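Endonuclease/exonuclease/phosphatase (Leptotrichia buccalis C-1013-b, PDB 3TEB) is probably a magnesium-dependent nuclease or related hydrolase of the DNase I-like endonuclease/exonuclease/phosphatase family. Local coordinates at residues Y78-N83 with H101-E106; V95-R100 with R124-T129; E138-H143 with N169-M174. All coordinates share one frame; numbering follows the deposited sequence.

In the fold
From the N-terminal side, segment 78-83 opens contact 1, segment 95-100 opens contact 2, and the chain turns straight into 101-106, which closes contact 1. Segment 124-129 then closes contact 2, so the two contacts cross along the chain. Both bridge the same pair of sheets: 78-83 and 95-100 are neighbouring strands of one, while 101-106 leads into and 124-129 lies in the other. Contact 3 follows in series and stays within the second sheet, where helix 154-162 connects 138-143 to 169-174. Backbone bonds from Ile-128 to Phe-139 and from Val-126 to Ser-141 join contact 2 to it, linking the packed sheet interface with the beta-alpha-beta unit.

Contact 1 (Y78-N83 with H101-E106); sequences YLHWSN and HKIKAE
Tyr-78 and His-80 carry most of the strand's side of this contact, and van der Waals touches dominate. The phenol of Tyr-78 turns one edge to the backbone of the other segment, with CD2 3.5 Å from His-101 O and this oxygen near the ring plane. At its far end, Tyr-78 OH meets the aliphatic part of the extended Lys-102 chain, 3.4 Å from CE. One residue on, Ile-103 reaches the imidazole from the opposite direction, its CD1 3.6 Å from His-80 CE1. The imidazole leans this way because CG lies beside the backbone N, anti to the carbonyl carbon (chi1 -44°). These touches lie at the surface end of the DNase I-like sandwich, where strand 78-84 edges one sheet and the chain crosses to the other; Lys-104 and Ala-105 already bond to Thr-129 there. The ionisable groups do not pair. Glu-106, bent at its second torsion, slides past His-80, placing OE2 3.8 Å from His-80 CB, while ring and carboxylate planes stand 51° apart. ND1 of His-80 is 4.5 Å from Glu-106 OE2, too far for a direct bond. Outside the pair, His-101 NE2 is hydrogen-bonded to Asp-36 OD1.

Contact 2 (V95-R100 with R124-T129); sequences VAVITR and RIVSIT
Val-126 meets two valines of the facing strand, one with each of its methyls. Its CG2 touches CG2 of Val-95 at 3.6 Å, and its CG1 lies 3.9 Å from CG2 of Val-97. In both pairs the side chains slide past each other in opposite directions, so Val-126 fits between Val-95 and Val-97 instead of facing either head on.

The torsions divide this work between branches. With CG1 of Val-95 anti to the carbonyl carbon (chi1 -73°), CG2 falls between the backbone N and the carbonyl carbon, the crowded position, and it is this methyl that crosses to the other strand, where it also rests 3.5 Å from Arg-124 O. Val-97 is turned differently: CG1 is anti to the backbone N (chi1 177°) and CG2 anti to the carbonyl carbon. Its branches therefore part, CG2 going to Val-126 and CG1 to Ile-128, whose CG2 is 4.4 Å away in a looser touch. Val-126 adopts the same rotamer as Val-97, and its two methyls are directed to alternate residues of strand 95-99.

Arg-124 contributes mainly its backbone here; its guanidinium group leads away, and NE is hydrogen-bonded to Asn-83 O. On the strands flanking 95-99, Ser-82 also touches Val-126, and Val-97 packs on Val-37.

The segment axes approach to 6.6 Å and run nearly parallel, 13° apart, but the two strands belong to different sheets and meet mainly through apolar side chains, without hydrogen bonds between the segments. Such face-to-face packing of branched residues forms the interior of the beta sandwich in DNase I-like enzymes. The side chain of Val-95 lies about 7 Å from that of Glu-42, a magnesium ligand, near the metal-site end of this sandwich.

Contact 3 (E138-H143 with N169-M174); sequences EFYSCH and NLKILM
The Tyr-140 ring takes Ile-172 O and Glu-138 OE1 in plane at its edge, while CG of Lys-171 approaches it obliquely. On the other face of the sheet, the Phe-139 ring has CE of selenomethionine Met-174 at its edge, 3.5 Å from CD1, and lies alongside Ile-172. Strands 138-143 and 170-174 are the parallel neighbours of a beta-alpha-beta unit, connected through helix 154-162. Five backbone bonds zip them together, from Glu-138 N to Leu-170 O (2.9 Å) through to Cys-142 N to Met-174 O (2.7 Å).

Glu-138, its CG beside the backbone N (chi1 -67°) and the chain then extended, runs along Lys-171. Tyr-140 OH donates to Glu-138 OE1 at 2.7 Å, and NZ of Lys-171 forms a long salt bridge to the same oxygen at 4.0 Å. NZ is held more closely by the carbonyls of Leu-162 and Thr-165. With an alanine in place of Glu-138, Tyr-140 OH would probably lose its acceptor and the buried Lys-171 its nearby counter-charge. The other carboxylate oxygen, OE2, accepts a bent bond from Asn-169 ND2 at 3.3 Å, which arrives 42° out of the carboxylate plane.

Contact 1 (Y78-N83 with H101-E106)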
ATOM      1  N   TYR A  78     -12.880  -6.975  -3.912  1.00 33.27           N
ATOM      2  CA  TYR A  78     -13.334  -6.768  -2.549  1.00 32.32           C
ATOM      3  C   TYR A  78     -12.494  -5.712  -1.853  1.00 30.50           C
ATOM      4  O   TYR A  78     -11.291  -5.618  -2.084  1.00 30.86           O
ATOM      5  CB  TYR A  78     -13.375  -8.090  -1.775  1.00 33.41           C
ATOM      6  CG  TYR A  78     -14.040  -9.216  -2.549  1.00 37.26           C
ATOM      7  CD1 TYR A  78     -15.406  -9.182  -2.836  1.00 38.81           C
ATOM      8  CD2 TYR A  78     -13.297 -10.307  -3.017  1.00 39.94           C
ATOM      9  CE1 TYR A  78     -16.018 -10.209  -3.562  1.00 42.33           C
ATOM     10  CE2 TYR A  78     -13.899 -11.345  -3.745  1.00 42.88           C
ATOM     11  CZ  TYR A  78     -15.262 -11.291  -4.012  1.00 43.84           C
ATOM     12  OH  TYR A  78     -15.875 -12.310  -4.722  1.00 46.02           O
ATOM     13  N   LEU A  79     -13.147  -4.891  -1.038  1.00 28.68           N
ATOM     14  CA  LEU A  79     -12.496  -3.760  -0.401  1.00 27.07           C
ATOM     15  C   LEU A  79     -12.387  -3.945   1.107  1.00 27.02           C
ATOM     16  O   LEU A  79     -13.373  -4.282   1.769  1.00 27.03           O
ATOM     17  CB  LEU A  79     -13.272  -2.474  -0.697  1.00 26.23           C
ATOM     18  CG  LEU A  79     -12.969  -1.266   0.204  1.00 24.65           C
ATOM     19  CD1 LEU A  79     -11.529  -0.778   0.064  1.00 23.70           C
ATOM     20  CD2 LEU A  79     -13.925  -0.150  -0.073  1.00 23.43           C
ATOM     21  N   HIS A  80     -11.197  -3.702   1.650  1.00 27.01           N
ATOM     22  CA  HIS A  80     -11.013  -3.682   3.097  1.00 27.21           C
ATOM     23  C   HIS A  80     -10.251  -2.432   3.458  1.00 26.86           C
ATOM     24  O   HIS A  80      -9.159  -2.197   2.933  1.00 27.33           O
ATOM     25  CB  HIS A  80     -10.277  -4.932   3.560  1.00 28.13           C
ATOM     26  CG  HIS A  80     -10.786  -6.181   2.919  1.00 30.02           C
ATOM     27  ND1 HIS A  80     -11.801  -6.938   3.467  1.00 31.09           N
ATOM     28  CD2 HIS A  80     -10.452  -6.785   1.750  1.00 31.24           C
ATOM     29  CE1 HIS A  80     -12.049  -7.971   2.677  1.00 32.15           C
ATOM     30  NE2 HIS A  80     -11.243  -7.902   1.628  1.00 32.18           N
ATOM     31  N   TRP A  81     -10.835  -1.624   4.333  1.00 26.01           N
ATOM     32  CA  TRP A  81     -10.295  -0.314   4.619  1.00 25.71           C
ATOM     33  C   TRP A  81     -10.252  -0.095   6.099  1.00 25.82           C
ATOM     34  O   TRP A  81     -11.043  -0.663   6.847  1.00 25.95           O
ATOM     35  CB  TRP A  81     -11.162   0.769   3.965  1.00 25.48           C
ATOM     36  CG  TRP A  81     -10.741   2.210   4.265  1.00 25.19           C
ATOM     37  CD1 TRP A  81      -9.787   2.948   3.612  1.00 25.50           C
ATOM     38  CD2 TRP A  81     -11.271   3.060   5.281  1.00 24.37           C
ATOM     39  NE1 TRP A  81      -9.688   4.213   4.168  1.00 24.85           N
ATOM     40  CE2 TRP A  81     -10.584   4.304   5.194  1.00 24.50           C
ATOM     41  CE3 TRP A  81     -12.253   2.895   6.254  1.00 23.88           C
ATOM     42  CZ2 TRP A  81     -10.846   5.364   6.040  1.00 25.11           C
ATOM     43  CZ3 TRP A  81     -12.516   3.946   7.096  1.00 24.97           C
ATOM     44  CH2 TRP A  81     -11.816   5.178   6.982  1.00 25.83           C
ATOM     45  N   SER A  82      -9.330   0.750   6.530  1.00 24.47           N
ATOM     46  CA  SER A  82      -9.258   1.092   7.926  1.00 24.25           C
ATOM     47  C   SER A  82      -8.784   2.507   8.132  1.00 23.89           C
ATOM     48  O   SER A  82      -7.812   2.926   7.512  1.00 24.10           O
ATOM     49  CB  SER A  82      -8.319   0.132   8.640  1.00 24.57           C
ATOM     50  OG  SER A  82      -8.460   0.280  10.044  1.00 26.38           O
ATOM     51  N   ASN A  83      -9.459   3.229   9.019  1.00 23.53           N
ATOM     52  CA  ASN A  83      -9.098   4.614   9.325  1.00 23.51           C
ATOM     53  C   ASN A  83      -7.891   4.653  10.258  1.00 23.19           C
ATOM     54  O   ASN A  83      -7.785   3.798  11.137  1.00 23.26           O
ATOM     55  CB  ASN A  83     -10.326   5.338   9.906  1.00 23.89           C
ATOM     56  CG  ASN A  83      -9.970   6.519  10.791  1.00 25.74           C
ATOM     57  OD1 ASN A  83      -9.639   7.603  10.317  1.00 28.75           O
ATOM     58  ND2 ASN A  83     -10.076   6.318  12.096  1.00 28.07           N
ATOM     59  N   HIS A 101      -9.431 -12.037  -4.871  1.00 34.00           N
ATOM     60  CA  HIS A 101      -9.617 -13.282  -4.137  1.00 35.20           C
ATOM     61  C   HIS A 101     -10.449 -13.120  -2.892  1.00 35.29           C
ATOM     62  O   HIS A 101     -10.404 -12.087  -2.244  1.00 35.36           O
ATOM     63  CB  HIS A 101      -8.266 -13.821  -3.701  1.00 35.64           C
ATOM     64  CG  HIS A 101      -7.328 -14.071  -4.834  1.00 37.86           C
ATOM     65  ND1 HIS A 101      -7.485 -15.124  -5.709  1.00 39.97           N
ATOM     66  CD2 HIS A 101      -6.221 -13.407  -5.235  1.00 39.31           C
ATOM     67  CE1 HIS A 101      -6.514 -15.095  -6.605  1.00 41.09           C
ATOM     68  NE2 HIS A 101      -5.736 -14.059  -6.342  1.00 40.82           N
ATOM     69  N   LYS A 102     -11.187 -14.163  -2.540  1.00 35.77           N
ATOM     70  CA  LYS A 102     -11.867 -14.228  -1.249  1.00 35.95           C
ATOM     71  C   LYS A 102     -10.851 -14.487  -0.138  1.00 35.96           C
ATOM     72  O   LYS A 102      -9.746 -14.947  -0.419  1.00 36.31           O
ATOM     73  CB  LYS A 102     -12.949 -15.295  -1.295  1.00 36.45           C
ATOM     74  CG  LYS A 102     -14.037 -14.917  -2.264  1.00 38.17           C
ATOM     75  CD  LYS A 102     -15.121 -15.961  -2.398  1.00 42.12           C
ATOM     76  CE  LYS A 102     -16.282 -15.371  -3.209  1.00 44.01           C
ATOM     77  NZ  LYS A 102     -17.232 -16.423  -3.689  1.00 46.02           N
ATOM     78  N   ILE A 103     -11.196 -14.183   1.111  1.00 35.72           N
ATOM     79  CA  ILE A 103     -10.193 -14.197   2.188  1.00 35.75           C
ATOM     80  C   ILE A 103     -10.533 -15.074   3.404  1.00 36.53           C
ATOM     81  O   ILE A 103     -11.710 -15.311   3.693  1.00 36.65           O
ATOM     82  CB  ILE A 103      -9.871 -12.765   2.681  1.00 35.11           C
ATOM     83  CG1 ILE A 103     -11.134 -12.090   3.210  1.00 34.46           C
ATOM     84  CG2 ILE A 103      -9.241 -11.954   1.575  1.00 34.58           C
ATOM     85  CD1 ILE A 103     -10.868 -11.046   4.246  1.00 33.49           C
ATOM     86  N   LYS A 104      -9.493 -15.534   4.115  1.00 37.11           N
ATOM     87  CA  LYS A 104      -9.648 -16.350   5.341  1.00 37.73           C
ATOM     88  C   LYS A 104      -9.677 -15.473   6.587  1.00 36.81           C
ATOM     89  O   LYS A 104     -10.288 -15.843   7.577  1.00 37.10           O
ATOM     90  CB  LYS A 104      -8.501 -17.365   5.506  1.00 38.67           C
ATOM     91  CG  LYS A 104      -8.231 -18.258   4.322  1.00 41.34           C
ATOM     92  CD  LYS A 104      -9.085 -19.544   4.346  1.00 47.55           C
ATOM     93  CE  LYS A 104      -8.314 -20.747   4.970  1.00 50.60           C
ATOM     94  NZ  LYS A 104      -8.557 -22.001   4.188  1.00 52.11           N
ATOM     95  N   ALA A 105      -8.978 -14.336   6.548  1.00 35.58           N
ATOM     96  CA  ALA A 105      -8.825 -13.463   7.713  1.00 34.26           C
ATOM     97  C   ALA A 105      -8.621 -12.009   7.292  1.00 33.18           C
ATOM     98  O   ALA A 105      -8.237 -11.734   6.160  1.00 33.20           O
ATOM     99  CB  ALA A 105      -7.670 -13.938   8.593  1.00 34.19           C
ATOM    100  N   GLU A 106      -8.890 -11.088   8.207  1.00 32.09           N
ATOM    101  CA  GLU A 106      -8.733  -9.663   7.974  1.00 31.27           C
ATOM    102  C   GLU A 106      -8.400  -9.042   9.305  1.00 30.56           C
ATOM    103  O   GLU A 106      -9.030  -9.346  10.304  1.00 30.72           O
ATOM    104  CB  GLU A 106     -10.042  -9.050   7.466  1.00 31.36           C
ATOM    105  CG  GLU A 106      -9.897  -7.648   6.846  1.00 33.37           C
ATOM    106  CD  GLU A 106     -10.150  -6.459   7.817  1.00 36.68           C
ATOM    107  OE1 GLU A 106     -10.208  -6.663   9.056  1.00 38.96           O
ATOM    108  OE2 GLU A 106     -10.289  -5.301   7.329  1.00 37.53           O
TER

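Contact 2 (V95-R100 with R124-T129)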
ATOM      1  N   VAL A  95      -5.777   3.263   5.189  1.00 24.01           N
ATOM      2  CA  VAL A  95      -5.146   2.448   4.169  1.00 23.98           C
ATOM      3  C   VAL A  95      -6.178   1.465   3.712  1.00 24.00           C
ATOM      4  O   VAL A  95      -7.172   1.258   4.405  1.00 24.02           O
ATOM      5  CB  VAL A  95      -3.912   1.690   4.703  1.00 24.05           C
ATOM      6  CG1 VAL A  95      -2.744   2.644   4.914  1.00 24.28           C
ATOM      7  CG2 VAL A  95      -4.232   0.966   5.991  1.00 24.02           C
ATOM      8  N   ALA A  96      -5.968   0.871   2.544  1.00 24.19           N
ATOM      9  CA  ALA A  96      -6.903  -0.132   2.066  1.00 24.41           C
ATOM     10  C   ALA A  96      -6.209  -1.242   1.304  1.00 24.95           C
ATOM     11  O   ALA A  96      -5.026  -1.136   0.967  1.00 25.19           O
ATOM     12  CB  ALA A  96      -7.980   0.495   1.234  1.00 24.16           C
ATOM     13  N   VAL A  97      -6.941  -2.324   1.071  1.00 25.64           N
ATOM     14  CA  VAL A  97      -6.493  -3.396   0.204  1.00 26.44           C
ATOM     15  C   VAL A  97      -7.679  -3.762  -0.662  1.00 27.11           C
ATOM     16  O   VAL A  97      -8.788  -3.920  -0.161  1.00 27.58           O
ATOM     17  CB  VAL A  97      -6.092  -4.655   1.006  1.00 26.41           C
ATOM     18  CG1 VAL A  97      -5.711  -5.774   0.063  1.00 26.73           C
ATOM     19  CG2 VAL A  97      -4.950  -4.370   1.967  1.00 26.05           C
ATOM     20  N   ILE A  98      -7.465  -3.871  -1.962  1.00 27.92           N
ATOM     21  CA  ILE A  98      -8.484  -4.432  -2.848  1.00 28.86           C
ATOM     22  C   ILE A  98      -8.016  -5.812  -3.295  1.00 29.48           C
ATOM     23  O   ILE A  98      -6.810  -6.033  -3.470  1.00 29.77           O
ATOM     24  CB  ILE A  98      -8.690  -3.586  -4.114  1.00 28.96           C
ATOM     25  CG1 ILE A  98      -8.992  -2.116  -3.778  1.00 29.88           C
ATOM     26  CG2 ILE A  98      -9.775  -4.192  -4.985  1.00 29.26           C
ATOM     27  CD1 ILE A  98     -10.366  -1.846  -3.187  1.00 31.35           C
ATOM     28  N   THR A  99      -8.944  -6.745  -3.484  1.00 29.95           N
ATOM     29  CA  THR A  99      -8.531  -8.062  -3.940  1.00 30.56           C
ATOM     30  C   THR A  99      -9.530  -8.769  -4.825  1.00 30.85           C
ATOM     31  O   THR A  99     -10.733  -8.619  -4.651  1.00 30.85           O
ATOM     32  CB  THR A  99      -8.015  -8.980  -2.772  1.00 30.76           C
ATOM     33  OG1 THR A  99      -7.582 -10.236  -3.314  1.00 31.73           O
ATOM     34  CG2 THR A  99      -9.060  -9.201  -1.682  1.00 30.40           C
ATOM     35  N   ARG A 100      -8.983  -9.527  -5.773  1.00 31.48           N
ATOM     36  CA  ARG A 100      -9.702 -10.431  -6.665  1.00 32.48           C
ATOM     37  C   ARG A 100     -10.139 -11.705  -5.953  1.00 33.42           C
ATOM     38  O   ARG A 100     -11.077 -12.383  -6.402  1.00 33.80           O
ATOM     39  CB  ARG A 100      -8.759 -10.866  -7.771  1.00 32.47           C
ATOM     40  CG  ARG A 100      -9.066 -10.381  -9.130  1.00 32.76           C
ATOM     41  CD  ARG A 100      -7.918 -10.722 -10.060  1.00 34.23           C
ATOM     42  NE  ARG A 100      -7.763 -12.167 -10.231  1.00 37.02           N
ATOM     43  CZ  ARG A 100      -6.672 -12.771 -10.700  1.00 38.30           C
ATOM     44  NH1 ARG A 100      -5.608 -12.070 -11.060  1.00 38.19           N
ATOM     45  NH2 ARG A 100      -6.638 -14.094 -10.796  1.00 40.19           N
ATOM     46  N   ARG A 124      -2.701   2.901  11.423  1.00 19.46           N
ATOM     47  CA  ARG A 124      -3.369   1.610  11.448  1.00 19.38           C
ATOM     48  C   ARG A 124      -2.955   0.826  10.180  1.00 19.70           C
ATOM     49  O   ARG A 124      -2.764   1.413   9.114  1.00 20.19           O
ATOM     50  CB  ARG A 124      -4.882   1.839  11.516  1.00 19.57           C
ATOM     51  CG  ARG A 124      -5.749   0.656  11.851  1.00 20.43           C
ATOM     52  CD  ARG A 124      -6.450   0.754  13.200  1.00 21.84           C
ATOM     53  NE  ARG A 124      -7.478   1.780  13.225  1.00 24.15           N
ATOM     54  CZ  ARG A 124      -8.429   1.891  14.155  1.00 25.25           C
ATOM     55  NH1 ARG A 124      -8.505   1.026  15.143  1.00 25.73           N
ATOM     56  NH2 ARG A 124      -9.313   2.887  14.098  1.00 26.84           N
ATOM     57  N   ILE A 125      -2.792  -0.489  10.310  1.00 19.72           N
ATOM     58  CA  ILE A 125      -2.433  -1.358   9.190  1.00 20.28           C
ATOM     59  C   ILE A 125      -3.626  -2.225   8.795  1.00 20.91           C
ATOM     60  O   ILE A 125      -4.456  -2.574   9.629  1.00 21.21           O
ATOM     61  CB  ILE A 125      -1.268  -2.269   9.595  1.00 20.17           C
ATOM     62  CG1 ILE A 125      -0.084  -1.440  10.125  1.00 20.88           C
ATOM     63  CG2 ILE A 125      -0.849  -3.156   8.461  1.00 20.25           C
ATOM     64  CD1 ILE A 125       0.706  -0.633   9.055  1.00 22.30           C
ATOM     65  N   VAL A 126      -3.732  -2.563   7.523  1.00 21.97           N
ATOM     66  CA  VAL A 126      -4.756  -3.504   7.105  1.00 23.06           C
ATOM     67  C   VAL A 126      -4.086  -4.768   6.604  1.00 24.09           C
ATOM     68  O   VAL A 126      -3.226  -4.707   5.713  1.00 24.61           O
ATOM     69  CB  VAL A 126      -5.662  -2.929   6.013  1.00 23.61           C
ATOM     70  CG1 VAL A 126      -6.626  -3.978   5.505  1.00 23.83           C
ATOM     71  CG2 VAL A 126      -6.441  -1.803   6.577  1.00 23.98           C
ATOM     72  N   SER A 127      -4.468  -5.907   7.179  1.00 25.03           N
ATOM     73  CA  SER A 127      -3.979  -7.186   6.691  1.00 26.32           C
ATOM     74  C   SER A 127      -5.097  -8.049   6.149  1.00 27.81           C
ATOM     75  O   SER A 127      -6.252  -7.933   6.556  1.00 28.18           O
ATOM     76  CB  SER A 127      -3.192  -7.935   7.754  1.00 25.76           C
ATOM     77  OG  SER A 127      -4.059  -8.542   8.682  1.00 26.12           O
ATOM     78  N   ILE A 128      -4.712  -8.925   5.232  1.00 29.68           N
ATOM     79  CA  ILE A 128      -5.605  -9.804   4.525  1.00 31.80           C
ATOM     80  C   ILE A 128      -4.947 -11.200   4.465  1.00 33.17           C
ATOM     81  O   ILE A 128      -3.734 -11.314   4.273  1.00 33.12           O
ATOM     82  CB  ILE A 128      -5.952  -9.153   3.141  1.00 32.59           C
ATOM     83  CG1 ILE A 128      -7.440  -9.153   2.925  1.00 34.09           C
ATOM     84  CG2 ILE A 128      -5.204  -9.722   1.939  1.00 33.24           C
ATOM     85  CD1 ILE A 128      -8.126  -8.321   3.954  1.00 34.93           C
ATOM     86  N   THR A 129      -5.717 -12.262   4.685  1.00 35.23           N
ATOM     87  CA  THR A 129      -5.184 -13.611   4.478  1.00 37.47           C
ATOM     88  C   THR A 129      -5.878 -14.319   3.306  1.00 40.05           C
ATOM     89  O   THR A 129      -7.089 -14.541   3.330  1.00 40.79           O
ATOM     90  CB  THR A 129      -5.221 -14.458   5.777  1.00 37.02           C
ATOM     91  OG1 THR A 129      -4.624 -13.708   6.835  1.00 36.78           O
ATOM     92  CG2 THR A 129      -4.439 -15.747   5.620  1.00 36.89           C
TER

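Contact 3 (E138-H143 with N169-M174)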
ATOM      1  N   GLU A 138      -0.311 -13.700   3.885  1.00 42.45           N
ATOM      2  CA  GLU A 138      -0.812 -12.497   4.541  1.00 40.25           C
ATOM      3  C   GLU A 138      -0.253 -11.273   3.871  1.00 38.58           C
ATOM      4  O   GLU A 138       0.951 -11.162   3.703  1.00 38.65           O
ATOM      5  CB  GLU A 138      -0.438 -12.493   6.013  1.00 40.71           C
ATOM      6  CG  GLU A 138      -1.133 -13.587   6.805  1.00 41.90           C
ATOM      7  CD  GLU A 138      -0.531 -13.810   8.174  1.00 43.29           C
ATOM      8  OE1 GLU A 138       0.247 -12.953   8.636  1.00 43.83           O
ATOM      9  OE2 GLU A 138      -0.842 -14.849   8.794  1.00 44.20           O
ATOM     10  N   PHE A 139      -1.145 -10.372   3.469  1.00 36.58           N
ATOM     11  CA  PHE A 139      -0.790  -9.125   2.780  1.00 34.91           C
ATOM     12  C   PHE A 139      -1.024  -7.943   3.710  1.00 34.09           C
ATOM     13  O   PHE A 139      -2.060  -7.868   4.356  1.00 33.97           O
ATOM     14  CB  PHE A 139      -1.619  -8.972   1.513  1.00 33.85           C
ATOM     15  CG  PHE A 139      -1.242  -9.930   0.429  1.00 34.05           C
ATOM     16  CD1 PHE A 139      -0.195  -9.641  -0.448  1.00 34.11           C
ATOM     17  CD2 PHE A 139      -1.927 -11.132   0.276  1.00 34.30           C
ATOM     18  CE1 PHE A 139       0.174 -10.544  -1.464  1.00 33.99           C
ATOM     19  CE2 PHE A 139      -1.577 -12.040  -0.739  1.00 34.71           C
ATOM     20  CZ  PHE A 139      -0.521 -11.739  -1.611  1.00 34.37           C
ATOM     21  N   TYR A 140      -0.063  -7.036   3.811  1.00 33.45           N
ATOM     22  CA  TYR A 140      -0.191  -5.920   4.747  1.00 32.61           C
ATOM     23  C   TYR A 140      -0.001  -4.613   4.019  1.00 31.52           C
ATOM     24  O   TYR A 140       1.005  -4.439   3.338  1.00 31.54           O
ATOM     25  CB  TYR A 140       0.855  -6.013   5.858  1.00 33.41           C
ATOM     26  CG  TYR A 140       0.690  -7.165   6.812  1.00 34.63           C
ATOM     27  CD1 TYR A 140       0.213  -6.955   8.101  1.00 35.37           C
ATOM     28  CD2 TYR A 140       1.036  -8.462   6.440  1.00 35.49           C
ATOM     29  CE1 TYR A 140       0.066  -8.014   9.002  1.00 36.67           C
ATOM     30  CE2 TYR A 140       0.897  -9.528   7.324  1.00 36.93           C
ATOM     31  CZ  TYR A 140       0.412  -9.303   8.603  1.00 37.42           C
ATOM     32  OH  TYR A 140       0.274 -10.358   9.489  1.00 38.64           O
ATOM     33  N   SER A 141      -0.959  -3.698   4.167  1.00 30.28           N
ATOM     34  CA  SER A 141      -0.866  -2.366   3.569  1.00 29.53           C
ATOM     35  C   SER A 141      -0.365  -1.376   4.610  1.00 29.88           C
ATOM     36  O   SER A 141      -1.018  -1.168   5.625  1.00 29.63           O
ATOM     37  CB  SER A 141      -2.223  -1.937   3.039  1.00 28.43           C
ATOM     38  OG  SER A 141      -2.112  -0.740   2.292  1.00 27.85           O
ATOM     39  N   CYS A 142       0.802  -0.785   4.367  1.00 30.56           N
ATOM     40  CA  CYS A 142       1.474   0.003   5.393  1.00 31.41           C
ATOM     41  C   CYS A 142       1.785   1.391   4.929  1.00 31.37           C
ATOM     42  O   CYS A 142       2.164   1.594   3.774  1.00 31.60           O
ATOM     43  CB  CYS A 142       2.800  -0.622   5.779  1.00 32.30           C
ATOM     44  SG  CYS A 142       2.796  -2.397   5.761  1.00 34.21           S
ATOM     45  N   HIS A 143       1.646   2.342   5.849  1.00 31.43           N
ATOM     46  CA  HIS A 143       2.087   3.704   5.631  1.00 31.55           C
ATOM     47  C   HIS A 143       2.734   4.233   6.904  1.00 32.30           C
ATOM     48  O   HIS A 143       2.042   4.631   7.846  1.00 31.85           O
ATOM     49  CB  HIS A 143       0.927   4.590   5.171  1.00 30.39           C
ATOM     50  CG  HIS A 143       1.323   6.011   4.935  1.00 30.34           C
ATOM     51  ND1 HIS A 143       0.498   7.067   5.237  1.00 29.73           N
ATOM     52  CD2 HIS A 143       2.471   6.550   4.461  1.00 30.66           C
ATOM     53  CE1 HIS A 143       1.111   8.196   4.930  1.00 30.58           C
ATOM     54  NE2 HIS A 143       2.310   7.910   4.458  1.00 30.48           N
ATOM     55  N   ASN A 169       3.675 -18.196   8.187  1.00 50.98           N
ATOM     56  CA  ASN A 169       3.064 -17.836   6.922  1.00 49.26           C
ATOM     57  C   ASN A 169       3.921 -16.875   6.139  1.00 47.33           C
ATOM     58  O   ASN A 169       4.659 -16.080   6.725  1.00 46.87           O
ATOM     59  CB  ASN A 169       1.710 -17.190   7.167  1.00 49.27           C
ATOM     60  CG  ASN A 169       0.598 -18.182   7.165  1.00 50.15           C
ATOM     61  OD1 ASN A 169       0.842 -19.379   7.119  1.00 51.21           O
ATOM     62  ND2 ASN A 169      -0.638 -17.700   7.205  1.00 50.27           N
ATOM     63  N   LEU A 170       3.816 -16.945   4.817  1.00 45.78           N
ATOM     64  CA  LEU A 170       4.408 -15.919   3.981  1.00 43.68           C
ATOM     65  C   LEU A 170       3.672 -14.620   4.249  1.00 42.00           C
ATOM     66  O   LEU A 170       2.442 -14.541   4.128  1.00 42.12           O
ATOM     67  CB  LEU A 170       4.326 -16.288   2.501  1.00 44.08           C
ATOM     68  CG  LEU A 170       4.742 -15.249   1.460  1.00 43.42           C
ATOM     69  CD1 LEU A 170       6.193 -14.851   1.627  1.00 43.43           C
ATOM     70  CD2 LEU A 170       4.506 -15.795   0.074  1.00 43.41           C
ATOM     71  N   LYS A 171       4.434 -13.616   4.656  1.00 39.97           N
ATOM     72  CA  LYS A 171       3.892 -12.303   4.943  1.00 37.87           C
ATOM     73  C   LYS A 171       4.434 -11.355   3.897  1.00 37.00           C
ATOM     74  O   LYS A 171       5.654 -11.244   3.726  1.00 37.21           O
ATOM     75  CB  LYS A 171       4.281 -11.859   6.353  1.00 37.46           C
ATOM     76  CG  LYS A 171       3.495 -12.575   7.414  1.00 36.93           C
ATOM     77  CD  LYS A 171       4.045 -12.411   8.810  1.00 36.26           C
ATOM     78  CE  LYS A 171       3.302 -13.386   9.706  1.00 36.28           C
ATOM     79  NZ  LYS A 171       3.321 -13.041  11.131  1.00 36.79           N
ATOM     80  N   ILE A 172       3.530 -10.713   3.158  1.00 35.91           N
ATOM     81  CA  ILE A 172       3.917  -9.712   2.156  1.00 34.69           C
ATOM     82  C   ILE A 172       3.412  -8.346   2.585  1.00 33.75           C
ATOM     83  O   ILE A 172       2.234  -8.141   2.882  1.00 33.76           O
ATOM     84  CB  ILE A 172       3.496 -10.097   0.726  1.00 34.88           C
ATOM     85  CG1 ILE A 172       4.370 -11.254   0.249  1.00 34.99           C
ATOM     86  CG2 ILE A 172       3.654  -8.917  -0.214  1.00 34.40           C
ATOM     87  CD1 ILE A 172       3.832 -11.980  -0.940  1.00 36.73           C
ATOM     88  N   LEU A 173       4.341  -7.411   2.601  1.00 32.87           N
ATOM     89  CA  LEU A 173       4.202  -6.227   3.399  1.00 31.78           C
ATOM     90  C   LEU A 173       4.467  -5.012   2.505  1.00 31.28           C
ATOM     91  O   LEU A 173       5.602  -4.724   2.159  1.00 31.19           O
ATOM     92  CB  LEU A 173       5.197  -6.377   4.538  1.00 31.76           C
ATOM     93  CG  LEU A 173       5.067  -5.597   5.815  1.00 31.57           C
ATOM     94  CD1 LEU A 173       5.514  -6.454   6.962  1.00 31.40           C
ATOM     95  CD2 LEU A 173       5.953  -4.378   5.642  1.00 32.12           C
HETATM   96  N   MSE A 174       3.385  -4.330   2.122  1.00 30.98           N
HETATM   97  CA  MSE A 174       3.357  -3.355   1.014  1.00 30.57           C
HETATM   98  C   MSE A 174       3.062  -1.920   1.449  1.00 30.20           C
HETATM   99  O   MSE A 174       2.138  -1.669   2.238  1.00 30.02           O
HETATM  100  CB  MSE A 174       2.257  -3.742   0.021  1.00 30.80           C
HETATM  101  CG  MSE A 174       2.411  -5.080  -0.654  1.00 31.93           C
HETATM  102 SE   MSE A 174       0.745  -5.648  -1.506  0.75 33.90          SE
HETATM  103  CE  MSE A 174      -0.192  -6.135   0.095  1.00 34.74           C
TER